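Local coordinates for protein extracellular ligand-binding receptor (Verminephrobacter eiseniae, PDB 4M88) that probably captures an amino acid or related small solute outside the cytoplasmic membrane and delivers it to an ABC transporter, at residues His120-Asp125 and Leu230-Ala235; Asp125-Glu130 and Gly340-Asn345; Gly299-His304 and Ala317-Met322; Gly39-Gln44 and Thr308-Ala313. One frame throughout, in Å; residues are numbered along the deposited sequence.

Interaction 1 of 4, residues His120-Asp125 and Leu230-Ala235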
loop_
_atom_site.group_PDB
_atom_site.type_symbol
_atom_site.label_atom_id
_atom_site.label_comp_id
_atom_site.label_asym_id
_atom_site.label_seq_id
_atom_site.Cartn_x
_atom_site.Cartn_y
_atom_site.Cartn_z
ATOM N N HIS A 120 4.704 -6.484 7.658
ATOM C CA HIS A 120 3.719 -5.852 6.776
ATOM C C HIS A 120 2.585 -5.252 7.580
ATOM O O HIS A 120 1.982 -5.930 8.401
ATOM C CB HIS A 120 3.174 -6.878 5.780
ATOM C CG HIS A 120 4.252 -7.567 5.012
ATOM N ND1 HIS A 120 4.831 -7.013 3.888
ATOM C CD2 HIS A 120 4.911 -8.727 5.244
ATOM C CE1 HIS A 120 5.782 -7.820 3.446
ATOM N NE2 HIS A 120 5.855 -8.864 4.254
ATOM N N VAL A 121 2.313 -3.972 7.350
ATOM C CA VAL A 121 1.260 -3.269 8.071
ATOM C C VAL A 121 -0.050 -3.316 7.269
ATOM O O VAL A 121 -1.127 -3.389 7.844
ATOM C CB VAL A 121 1.684 -1.816 8.380
ATOM C CG1 VAL A 121 0.563 -1.054 9.046
ATOM C CG2 VAL A 121 2.916 -1.824 9.293
ATOM N N ARG A 122 0.046 -3.268 5.947
ATOM C CA ARG A 122 -1.155 -3.350 5.120
ATOM C C ARG A 122 -1.498 -4.805 4.842
ATOM O O ARG A 122 -0.609 -5.666 4.786
ATOM C CB ARG A 122 -0.946 -2.635 3.783
ATOM C CG ARG A 122 0.233 -3.211 2.993
ATOM C CD ARG A 122 0.154 -2.827 1.528
ATOM N NE ARG A 122 -0.166 -1.408 1.391
ATOM C CZ ARG A 122 -0.957 -0.911 0.448
ATOM N NH1 ARG A 122 -1.191 0.397 0.389
ATOM N NH2 ARG A 122 -1.509 -1.725 -0.446
ATOM N N ALA A 123 -2.784 -5.079 4.651
ATOM C CA ALA A 123 -3.207 -6.400 4.198
ATOM C C ALA A 123 -2.585 -6.670 2.832
ATOM O O ALA A 123 -2.280 -5.734 2.071
ATOM C CB ALA A 123 -4.727 -6.471 4.110
ATOM N N GLY A 124 -2.387 -7.941 2.506
ATOM C CA GLY A 124 -1.770 -8.277 1.235
ATOM C C GLY A 124 -2.714 -8.184 0.043
ATOM O O GLY A 124 -3.937 -8.220 0.209
ATOM N N ASP A 125 -2.133 -8.050 -1.150
ATOM C CA ASP A 125 -2.886 -8.084 -2.399
ATOM C C ASP A 125 -3.761 -9.327 -2.479
ATOM O O ASP A 125 -4.861 -9.269 -3.024
ATOM C CB ASP A 125 -1.939 -8.042 -3.609
ATOM C CG ASP A 125 -1.370 -6.653 -3.865
ATOM O OD1 ASP A 125 -1.640 -5.741 -3.055
ATOM O OD2 ASP A 125 -0.639 -6.489 -4.874
ATOM N N LEU A 230 -7.048 -2.081 -6.285
ATOM C CA LEU A 230 -6.521 -2.367 -4.958
ATOM C C LEU A 230 -6.051 -1.083 -4.282
ATOM O O LEU A 230 -6.231 0.012 -4.823
ATOM C CB LEU A 230 -5.372 -3.373 -5.055
ATOM C CG LEU A 230 -5.705 -4.673 -5.789
ATOM C CD1 LEU A 230 -4.506 -5.627 -5.773
ATOM C CD2 LEU A 230 -6.911 -5.332 -5.159
ATOM N N SER A 231 -5.443 -1.227 -3.106
ATOM C CA SER A 231 -5.083 -0.087 -2.262
ATOM C C SER A 231 -3.920 0.756 -2.787
ATOM O O SER A 231 -2.939 0.951 -2.067
ATOM C CB SER A 231 -4.725 -0.575 -0.859
ATOM O OG SER A 231 -5.864 -1.040 -0.173
ATOM N N TYR A 232 -4.027 1.282 -4.006
ATOM C CA TYR A 232 -2.889 2.017 -4.590
ATOM C C TYR A 232 -3.190 3.373 -5.222
ATOM O O TYR A 232 -2.285 4.035 -5.742
ATOM C CB TYR A 232 -2.140 1.119 -5.573
ATOM C CG TYR A 232 -1.651 -0.116 -4.871
ATOM C CD1 TYR A 232 -0.696 -0.020 -3.872
ATOM C CD2 TYR A 232 -2.190 -1.365 -5.154
ATOM C CE1 TYR A 232 -0.260 -1.136 -3.189
ATOM C CE2 TYR A 232 -1.754 -2.495 -4.476
ATOM C CZ TYR A 232 -0.797 -2.370 -3.496
ATOM O OH TYR A 232 -0.365 -3.488 -2.820
ATOM N N VAL A 233 -4.450 3.785 -5.180
ATOM C CA VAL A 233 -4.837 5.085 -5.722
ATOM C C VAL A 233 -5.840 5.744 -4.787
ATOM O O VAL A 233 -6.492 5.054 -3.997
ATOM C CB VAL A 233 -5.459 4.956 -7.131
ATOM C CG1 VAL A 233 -4.427 4.501 -8.130
ATOM C CG2 VAL A 233 -6.641 4.005 -7.110
ATOM N N SER A 234 -5.949 7.071 -4.856
ATOM C CA SER A 234 -6.974 7.797 -4.110
ATOM C C SER A 234 -8.110 8.112 -5.070
ATOM O O SER A 234 -7.904 8.162 -6.283
ATOM C CB SER A 234 -6.421 9.093 -3.503
ATOM O OG SER A 234 -6.145 10.060 -4.508
ATOM N N ALA A 235 -9.316 8.297 -4.543
ATOM C CA ALA A 235 -10.437 8.701 -5.393
ATOM C C ALA A 235 -10.129 10.033 -6.059
ATOM O O ALA A 235 -10.527 10.284 -7.202
ATOM C CB ALA A 235 -11.715 8.794 -4.585
#
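The R122 guanidinium and the Y232 ring lie nearly parallel, their planes 16° apart, but they meet obliquely. NH2 of R122 comes 3.1 Å from CE1 of Y232. At the guanidinium edge sits the backbone O of S231. NH1 of R122 bonds to it at 3.1 Å, almost in the guanidinium plane and in the carbonyl plane, with an N-H...O angle of 162°. NH2 adds a weak bond to the same oxygen. The R122 chain bends at chi3, which swings the guanidinium toward S231. NH1 also forms a salt bridge with E290, so this buried charge has a carboxylate mate.

At the ring edge, in plane, OH of Y232 donates to OD1 of D125 at 2.6 Å. It meets the syn lone pair of the carboxylate, which stands 76° from the ring. The same hydroxyl is hydrogen-bonded to the backbone N of G106. OD2 of D125 binds a glycerol, probably from the crystallisation liquor. L230 supplies the apolar part: its CD1 lies 3.8 Å from CG of D125.

S231 centres an inverse gamma turn, closed by Y232 N to L230 O at 2.7 Å. Its carbonyl faces R122, while its OG bonds to V253 O and E128.

Both segments connect a strand to a helix. Loop 120-125 leads from strand 118-119, the last of the five-stranded parallel sheet, into helix 125-138. Loop 230-235 leads from strand 227-229 of the other, mixed sheet into helix 235-247. These sheets probably form the two lobes of a leucine-binding-family receptor, with the contact between them, near the expected ligand cleft.

Interaction 2 of 4, residues Asp125-Glu130 and Gly340-Asn345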
loop_
_atom_site.group_PDB
_atom_site.type_symbol
_atom_site.label_atom_id
_atom_site.label_comp_id
_atom_site.label_asym_id
_atom_site.label_seq_id
_atom_site.Cartn_x
_atom_site.Cartn_y
_atom_site.Cartn_z
ATOM N N ASP A 125 -2.133 -8.050 -1.150
ATOM C CA ASP A 125 -2.886 -8.084 -2.399
ATOM C C ASP A 125 -3.761 -9.327 -2.479
ATOM O O ASP A 125 -4.861 -9.269 -3.024
ATOM C CB ASP A 125 -1.939 -8.042 -3.609
ATOM C CG ASP A 125 -1.370 -6.653 -3.865
ATOM O OD1 ASP A 125 -1.640 -5.741 -3.055
ATOM O OD2 ASP A 125 -0.639 -6.489 -4.874
ATOM N N LYS A 126 -3.294 -10.447 -1.926
ATOM C CA LYS A 126 -4.061 -11.687 -2.057
ATOM C C LYS A 126 -5.411 -11.586 -1.355
ATOM O O LYS A 126 -6.460 -11.946 -1.911
ATOM C CB LYS A 126 -3.263 -12.880 -1.529
ATOM C CG LYS A 126 -3.996 -14.213 -1.635
ATOM C CD LYS A 126 -3.061 -15.386 -1.373
ATOM C CE LYS A 126 -3.851 -16.684 -1.256
ATOM N NZ LYS A 126 -2.949 -17.854 -1.352
ATOM N N GLN A 127 -5.393 -11.076 -0.132
ATOM C CA GLN A 127 -6.634 -10.930 0.610
ATOM C C GLN A 127 -7.512 -9.868 -0.023
ATOM O O GLN A 127 -8.733 -10.021 -0.071
ATOM C CB GLN A 127 -6.367 -10.578 2.059
ATOM C CG GLN A 127 -7.601 -10.785 2.917
ATOM C CD GLN A 127 -7.460 -10.158 4.280
ATOM O OE1 GLN A 127 -6.362 -9.795 4.701
ATOM N NE2 GLN A 127 -8.576 -10.026 4.981
ATOM N N GLU A 128 -6.909 -8.790 -0.510
ATOM C CA GLU A 128 -7.690 -7.773 -1.217
ATOM C C GLU A 128 -8.373 -8.331 -2.470
ATOM O O GLU A 128 -9.541 -8.032 -2.740
ATOM C CB GLU A 128 -6.820 -6.568 -1.579
ATOM C CG GLU A 128 -6.308 -5.838 -0.344
ATOM C CD GLU A 128 -5.810 -4.433 -0.645
ATOM O OE1 GLU A 128 -5.597 -4.114 -1.838
ATOM O OE2 GLU A 128 -5.646 -3.647 0.318
ATOM N N ILE A 129 -7.636 -9.120 -3.241
ATOM C CA ILE A 129 -8.183 -9.738 -4.452
ATOM C C ILE A 129 -9.281 -10.763 -4.140
ATOM O O ILE A 129 -10.292 -10.842 -4.859
ATOM C CB ILE A 129 -7.054 -10.374 -5.287
ATOM C CG1 ILE A 129 -6.265 -9.272 -6.013
ATOM C CG2 ILE A 129 -7.608 -11.355 -6.305
ATOM C CD1 ILE A 129 -4.898 -9.736 -6.515
ATOM N N GLU A 130 -9.099 -11.543 -3.074
ATOM C CA GLU A 130 -10.140 -12.486 -2.664
ATOM C C GLU A 130 -11.418 -11.739 -2.297
ATOM O O GLU A 130 -12.521 -12.156 -2.658
ATOM C CB GLU A 130 -9.665 -13.372 -1.514
ATOM C CG GLU A 130 -8.643 -14.433 -1.954
ATOM C CD GLU A 130 -7.940 -15.122 -0.786
ATOM O OE1 GLU A 130 -7.960 -14.583 0.346
ATOM O OE2 GLU A 130 -7.360 -16.208 -1.009
ATOM N N GLY A 340 0.749 -8.292 9.671
ATOM C CA GLY A 340 0.130 -7.842 10.904
ATOM C C GLY A 340 -1.327 -7.465 10.795
ATOM O O GLY A 340 -1.992 -7.301 11.818
ATOM N N SER A 341 -1.835 -7.330 9.571
ATOM C CA SER A 341 -3.203 -6.852 9.395
ATOM C C SER A 341 -4.017 -7.712 8.435
ATOM O O SER A 341 -3.526 -8.088 7.380
ATOM C CB SER A 341 -3.195 -5.405 8.886
ATOM O OG SER A 341 -4.518 -4.956 8.610
ATOM N N ARG A 342 -5.265 -8.001 8.800
ATOM C CA ARG A 342 -6.223 -8.589 7.855
ATOM C C ARG A 342 -7.389 -7.634 7.560
ATOM O O ARG A 342 -8.457 -8.051 7.086
ATOM C CB ARG A 342 -6.749 -9.927 8.373
ATOM C CG ARG A 342 -5.829 -11.129 8.109
ATOM C CD ARG A 342 -6.615 -12.460 8.228
ATOM N NE ARG A 342 -6.873 -13.084 6.927
ATOM C CZ ARG A 342 -8.065 -13.507 6.507
ATOM N NH1 ARG A 342 -9.136 -13.383 7.283
ATOM N NH2 ARG A 342 -8.188 -14.057 5.304
ATOM N N TYR A 343 -7.184 -6.352 7.838
ATOM C CA TYR A 343 -8.202 -5.339 7.551
ATOM C C TYR A 343 -8.324 -5.109 6.044
ATOM O O TYR A 343 -7.370 -4.729 5.385
ATOM C CB TYR A 343 -7.866 -4.013 8.256
ATOM C CG TYR A 343 -8.880 -2.900 8.029
ATOM C CD1 TYR A 343 -9.798 -2.561 9.013
ATOM C CD2 TYR A 343 -8.911 -2.183 6.833
ATOM C CE1 TYR A 343 -10.725 -1.546 8.809
ATOM C CE2 TYR A 343 -9.836 -1.174 6.619
ATOM C CZ TYR A 343 -10.731 -0.853 7.615
ATOM O OH TYR A 343 -11.654 0.151 7.398
ATOM N N VAL A 344 -9.520 -5.320 5.503
ATOM C CA VAL A 344 -9.780 -4.997 4.107
ATOM C C VAL A 344 -11.198 -4.433 4.029
ATOM O O VAL A 344 -12.121 -4.996 4.603
ATOM C CB VAL A 344 -9.647 -6.250 3.210
ATOM C CG1 VAL A 344 -10.383 -6.051 1.918
ATOM C CG2 VAL A 344 -8.180 -6.591 2.945
ATOM N N ASN A 345 -11.371 -3.309 3.342
ATOM C CA ASN A 345 -12.680 -2.671 3.302
ATOM C C ASN A 345 -12.869 -2.044 1.924
ATOM O O ASN A 345 -12.066 -1.220 1.493
ATOM C CB ASN A 345 -12.768 -1.600 4.396
ATOM C CG ASN A 345 -14.188 -1.109 4.641
ATOM O OD1 ASN A 345 -15.133 -1.511 3.961
ATOM N ND2 ASN A 345 -14.343 -0.239 5.629
#
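The Q127 amide lies flat over one face of the R342 guanidinium, their planes only 2° apart. NE2 of Q127 sits above the centre of that group, 3.8 Å from CZ of R342. The same NE2 donates to the backbone O of R342 at 2.9 Å. This bond is bent, with an N-H...O angle of 151°, and the donor is tilted from the carbonyl plane. Q127 reaches across because its CG stands anti to the backbone N (chi1 -165°) and the chain runs on extended.

The close packing lies on the inner side. CG2 of V344 touches two helix residues, 3.9 Å from CG of E128 and 3.9 Å from CD of Q127. V253 and A123 also touch V344. Here the first turns of helix 125-138 meet the segment that leads into strand 345-349 of the mixed sheet. That segment is shaped by an ST turn, in which OG of S341 accepts from N of Y343 at 3.1 Å.

The outer side is looser. R342 is exposed, and its NH2 stays 5.0 Å from OE1 of E130, so the opposite charges are near but not paired.

Interaction 3 of 4, residues Gly299-His304 and Ala317-Met322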
loop_
_atom_site.group_PDB
_atom_site.type_symbol
_atom_site.label_atom_id
_atom_site.label_comp_id
_atom_site.label_asym_id
_atom_site.label_seq_id
_atom_site.Cartn_x
_atom_site.Cartn_y
_atom_site.Cartn_z
ATOM N N GLY A 299 6.907 3.343 16.488
ATOM C CA GLY A 299 6.786 4.116 17.714
ATOM C C GLY A 299 6.100 3.344 18.821
ATOM O O GLY A 299 6.570 3.315 19.964
ATOM N N GLU A 300 4.976 2.710 18.504
ATOM C CA GLU A 300 4.251 1.966 19.532
ATOM C C GLU A 300 5.043 0.758 20.030
ATOM O O GLU A 300 5.000 0.430 21.216
ATOM C CB GLU A 300 2.851 1.554 19.059
ATOM C CG GLU A 300 1.930 2.726 18.675
ATOM C CD GLU A 300 1.557 3.642 19.839
ATOM O OE1 GLU A 300 1.768 3.266 21.016
ATOM O OE2 GLU A 300 1.033 4.750 19.571
ATOM N N ALA A 301 5.778 0.097 19.141
ATOM C CA ALA A 301 6.619 -1.011 19.583
ATOM C C ALA A 301 7.720 -0.508 20.514
ATOM O O ALA A 301 7.999 -1.122 21.537
ATOM C CB ALA A 301 7.235 -1.736 18.384
ATOM N N LEU A 302 8.371 0.592 20.145
ATOM C CA LEU A 302 9.474 1.086 20.972
ATOM C C LEU A 302 9.017 1.571 22.353
ATOM O O LEU A 302 9.792 1.533 23.307
ATOM C CB LEU A 302 10.268 2.177 20.246
ATOM C CG LEU A 302 11.044 1.752 18.994
ATOM C CD1 LEU A 302 11.740 2.960 18.389
ATOM C CD2 LEU A 302 12.060 0.630 19.276
ATOM N N LYS A 303 7.761 2.006 22.458
ATOM C CA LYS A 303 7.209 2.524 23.722
ATOM C C LYS A 303 6.547 1.425 24.540
ATOM O O LYS A 303 6.136 1.640 25.680
ATOM C CB LYS A 303 6.176 3.619 23.443
ATOM C CG LYS A 303 6.788 4.898 22.911
ATOM C CD LYS A 303 5.753 5.779 22.236
ATOM C CE LYS A 303 5.008 6.624 23.241
ATOM N NZ LYS A 303 4.474 7.848 22.574
ATOM N N HIS A 304 6.423 0.249 23.944
ATOM C CA HIS A 304 5.684 -0.841 24.573
ATOM C C HIS A 304 6.378 -1.281 25.862
ATOM O O HIS A 304 7.602 -1.345 25.910
ATOM C CB HIS A 304 5.565 -2.010 23.596
ATOM C CG HIS A 304 4.570 -3.044 24.011
ATOM N ND1 HIS A 304 4.836 -3.985 24.980
ATOM C CD2 HIS A 304 3.304 -3.279 23.590
ATOM C CE1 HIS A 304 3.777 -4.759 25.140
ATOM N NE2 HIS A 304 2.834 -4.351 24.310
ATOM N N ALA A 317 12.337 -7.920 18.291
ATOM C CA ALA A 317 11.917 -8.781 19.389
ATOM C C ALA A 317 10.543 -8.336 19.862
ATOM O O ALA A 317 9.675 -9.162 20.147
ATOM C CB ALA A 317 12.932 -8.715 20.545
ATOM N N THR A 318 10.343 -7.024 19.938
ATOM C CA THR A 318 9.084 -6.498 20.464
ATOM C C THR A 318 7.915 -6.673 19.491
ATOM O O THR A 318 6.851 -7.127 19.891
ATOM C CB THR A 318 9.227 -5.025 20.864
ATOM O OG1 THR A 318 10.194 -4.927 21.923
ATOM C CG2 THR A 318 7.896 -4.480 21.339
ATOM N N LEU A 319 8.126 -6.306 18.213
ATOM C CA LEU A 319 7.100 -6.505 17.189
ATOM C C LEU A 319 6.548 -7.931 17.230
ATOM O O LEU A 319 5.336 -8.143 17.201
ATOM C CB LEU A 319 7.667 -6.212 15.797
ATOM C CG LEU A 319 7.972 -4.739 15.491
ATOM C CD1 LEU A 319 8.723 -4.615 14.180
ATOM C CD2 LEU A 319 6.694 -3.926 15.446
ATOM N N SER A 320 7.428 -8.918 17.361
ATOM C CA SER A 320 7.034 -10.316 17.274
ATOM C C SER A 320 6.452 -10.894 18.554
ATOM O O SER A 320 5.883 -11.978 18.522
ATOM C CB SER A 320 8.219 -11.179 16.826
ATOM O OG SER A 320 8.627 -10.830 15.519
ATOM N N THR A 321 6.597 -10.193 19.679
ATOM C CA THR A 321 6.174 -10.757 20.957
ATOM C C THR A 321 5.184 -9.903 21.748
ATOM O O THR A 321 4.719 -10.331 22.802
ATOM C CB THR A 321 7.390 -11.101 21.873
ATOM O OG1 THR A 321 8.105 -9.905 22.213
ATOM C CG2 THR A 321 8.333 -12.061 21.176
HETATM N N MSE A 322 4.859 -8.712 21.251
HETATM C CA MSE A 322 3.956 -7.819 21.986
HETATM C C MSE A 322 2.491 -8.229 21.864
HETATM O O MSE A 322 1.634 -7.704 22.573
HETATM C CB MSE A 322 4.123 -6.366 21.530
HETATM C CG MSE A 322 3.729 -6.108 20.088
HETATM SE SE MSE A 322 4.251 -4.307 19.455
HETATM C CE MSE A 322 3.565 -4.503 17.638
#
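The backbone O of T318 takes two N-H groups, from M322 at 2.9 Å and from T321 at 3.1 Å, and so secures the turn that carries M322, a selenomethionine, toward H304. CB of M322 lies over one face of the H304 imidazole, 3.8 Å from the ring centroid and 17° off the normal. This is a CH-pi contact, offset toward NE2. The selenium sits farther off and oblique to the ring. H304 places its CG anti to the backbone N (chi1 -167°), which brings the ring across to M322. Its ND1 is hydrogen-bonded to N of K306, which would limit ring rotation.

Were H304 an alanine, CB of M322 would probably lose its aromatic cover and N of K306 its side-chain acceptor.

A301 supplies a small, buried surface. Its CB meets CD2 of L319 at 3.7 Å and SE of M322 at 4.1 Å. CG2 of T318 packs against O of A301 at 3.4 Å, while OG1 of T318 bonds to N307.

The contact joins the C-terminal ends of helices 286-303 and 312-321 and the residues just after them. A short loop links the two helices. L315 of the second helix also touches A301. L319 extends the apolar patch to F119 of strand 118-119, the edge strand of the parallel sheet.

Interaction 4 of 4, residues Gly39-Gln44 and Thr308-Ala313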
loop_
_atom_site.group_PDB
_atom_site.type_symbol
_atom_site.label_atom_id
_atom_site.label_comp_id
_atom_site.label_asym_id
_atom_site.label_seq_id
_atom_site.Cartn_x
_atom_site.Cartn_y
_atom_site.Cartn_z
ATOM N N GLY A 39 7.628 14.030 23.363
ATOM C CA GLY A 39 8.858 13.708 24.069
ATOM C C GLY A 39 9.702 12.591 23.475
ATOM O O GLY A 39 10.597 12.072 24.145
ATOM N N GLY A 40 9.430 12.216 22.227
ATOM C CA GLY A 40 10.167 11.134 21.593
ATOM C C GLY A 40 9.988 9.824 22.339
ATOM O O GLY A 40 8.939 9.567 22.934
ATOM N N ILE A 41 11.014 8.987 22.315
ATOM C CA ILE A 41 10.928 7.703 22.990
ATOM C C ILE A 41 12.125 7.472 23.908
ATOM O O ILE A 41 13.266 7.665 23.500
ATOM C CB ILE A 41 10.782 6.569 21.964
ATOM C CG1 ILE A 41 9.404 6.677 21.295
ATOM C CG2 ILE A 41 10.965 5.213 22.628
ATOM C CD1 ILE A 41 9.307 6.036 19.929
ATOM N N ARG A 42 11.849 7.067 25.145
ATOM C CA ARG A 42 12.892 6.725 26.121
ATOM C C ARG A 42 13.977 7.793 26.207
ATOM O O ARG A 42 15.170 7.470 26.194
ATOM C CB ARG A 42 13.538 5.370 25.779
ATOM C CG ARG A 42 12.643 4.147 25.991
ATOM C CD ARG A 42 13.346 2.854 25.566
ATOM N NE ARG A 42 13.059 1.751 26.482
ATOM C CZ ARG A 42 13.946 1.212 27.314
ATOM N NH1 ARG A 42 15.194 1.656 27.345
ATOM N NH2 ARG A 42 13.587 0.218 28.114
ATOM N N GLY A 43 13.567 9.057 26.268
ATOM C CA GLY A 43 14.519 10.154 26.308
ATOM C C GLY A 43 15.152 10.564 24.980
ATOM O O GLY A 43 16.076 11.375 24.976
ATOM N N GLN A 44 14.678 10.031 23.857
ATOM C CA GLN A 44 15.345 10.282 22.573
ATOM C C GLN A 44 14.426 10.745 21.437
ATOM O O GLN A 44 13.364 10.173 21.200
ATOM C CB GLN A 44 16.120 9.043 22.122
ATOM C CG GLN A 44 17.303 8.692 23.016
ATOM C CD GLN A 44 18.329 7.815 22.309
ATOM O OE1 GLN A 44 18.386 7.772 21.083
ATOM N NE2 GLN A 44 19.143 7.113 23.085
ATOM N N THR A 308 12.805 -3.235 25.796
ATOM C CA THR A 308 13.837 -2.951 26.785
ATOM C C THR A 308 14.991 -2.106 26.250
ATOM O O THR A 308 15.932 -1.804 26.985
ATOM C CB THR A 308 14.395 -4.252 27.422
ATOM O OG1 THR A 308 14.933 -5.097 26.399
ATOM C CG2 THR A 308 13.295 -5.002 28.171
ATOM N N GLY A 309 14.918 -1.712 24.983
ATOM C CA GLY A 309 15.986 -0.918 24.402
ATOM C C GLY A 309 15.696 -0.296 23.048
ATOM O O GLY A 309 14.598 -0.432 22.494
ATOM N N LEU A 310 16.703 0.392 22.515
ATOM C CA LEU A 310 16.570 1.092 21.243
ATOM C C LEU A 310 17.535 0.559 20.188
ATOM O O LEU A 310 18.272 1.330 19.575
ATOM C CB LEU A 310 16.791 2.597 21.434
ATOM C CG LEU A 310 15.808 3.318 22.358
ATOM C CD1 LEU A 310 16.183 4.796 22.539
ATOM C CD2 LEU A 310 14.381 3.195 21.843
ATOM N N SER A 311 17.533 -0.751 19.970
ATOM C CA SER A 311 18.262 -1.319 18.836
ATOM C C SER A 311 17.279 -1.979 17.876
ATOM O O SER A 311 16.100 -2.170 18.205
ATOM C CB SER A 311 19.310 -2.330 19.297
ATOM O OG SER A 311 18.694 -3.471 19.873
ATOM N N ALA A 312 17.760 -2.318 16.680
ATOM C CA ALA A 312 16.953 -3.061 15.715
ATOM C C ALA A 312 16.518 -4.396 16.323
ATOM O O ALA A 312 15.376 -4.831 16.123
ATOM C CB ALA A 312 17.725 -3.296 14.434
ATOM N N ALA A 313 17.428 -5.046 17.044
ATOM C CA ALA A 313 17.107 -6.310 17.708
ATOM C C ALA A 313 15.975 -6.141 18.732
ATOM O O ALA A 313 15.064 -6.972 18.794
ATOM C CB ALA A 313 18.334 -6.900 18.355
#
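A type I' beta turn from I41 to Q44, with R42 and G43 at its corners, closes through I41 N to Q44 O at 2.9 Å and Q44 N to I41 O at 2.8 Å, and it presents three side chains to L310. The two methyls of L310 divide the work. CD1 touches CD of Q44 at 3.7 Å. CD2 rests 4.0 Å from CG2 of I41 and 3.9 Å from CD of R42. Beyond CD, one face of the R42 guanidinium covers the peptide between T308 and G309, with NH2 of R42 3.3 Å from C of T308. NH2 of R42 is also 3.3 Å from O of T308, at too poor an angle for a hydrogen bond.

With only an alanine's methyl at L310, a gap is likely to open beside I41, and the aliphatic part of R42 and the Q44 amide would lose their apolar partner.

Just after L310, S311 is the N-cap of helix 312-321, and its OG is bonded to N314. The turn itself connects helix 18-37, ended by a Schellman motif at G39, with strand 45-52. I5 of strand 4-11 touches I41, Q44 and L310, and L302 and K303 of helix 286-303 also touch I41.

Interactions 1 and 2 form one continuous region, their centres 8 Å apart. They share D125, and OG of S231 lies 2.7 Å from OE2 of E128, a probable hydrogen bond. H120 O and G340 N, 3.0 Å apart, probably tie the remaining segments. Glycerol is bound at D125, at A235 and at R342. The one at D125 may mark the cleft between lobes where ligands bind in this family, though no natural ligand was identified here. Interactions 3 and 4 make a second group, with centres 11 Å apart, where CG of K303 packs 3.6 Å from CG1 of I41. The centres of interactions 1 and 4 are about 29 Å apart.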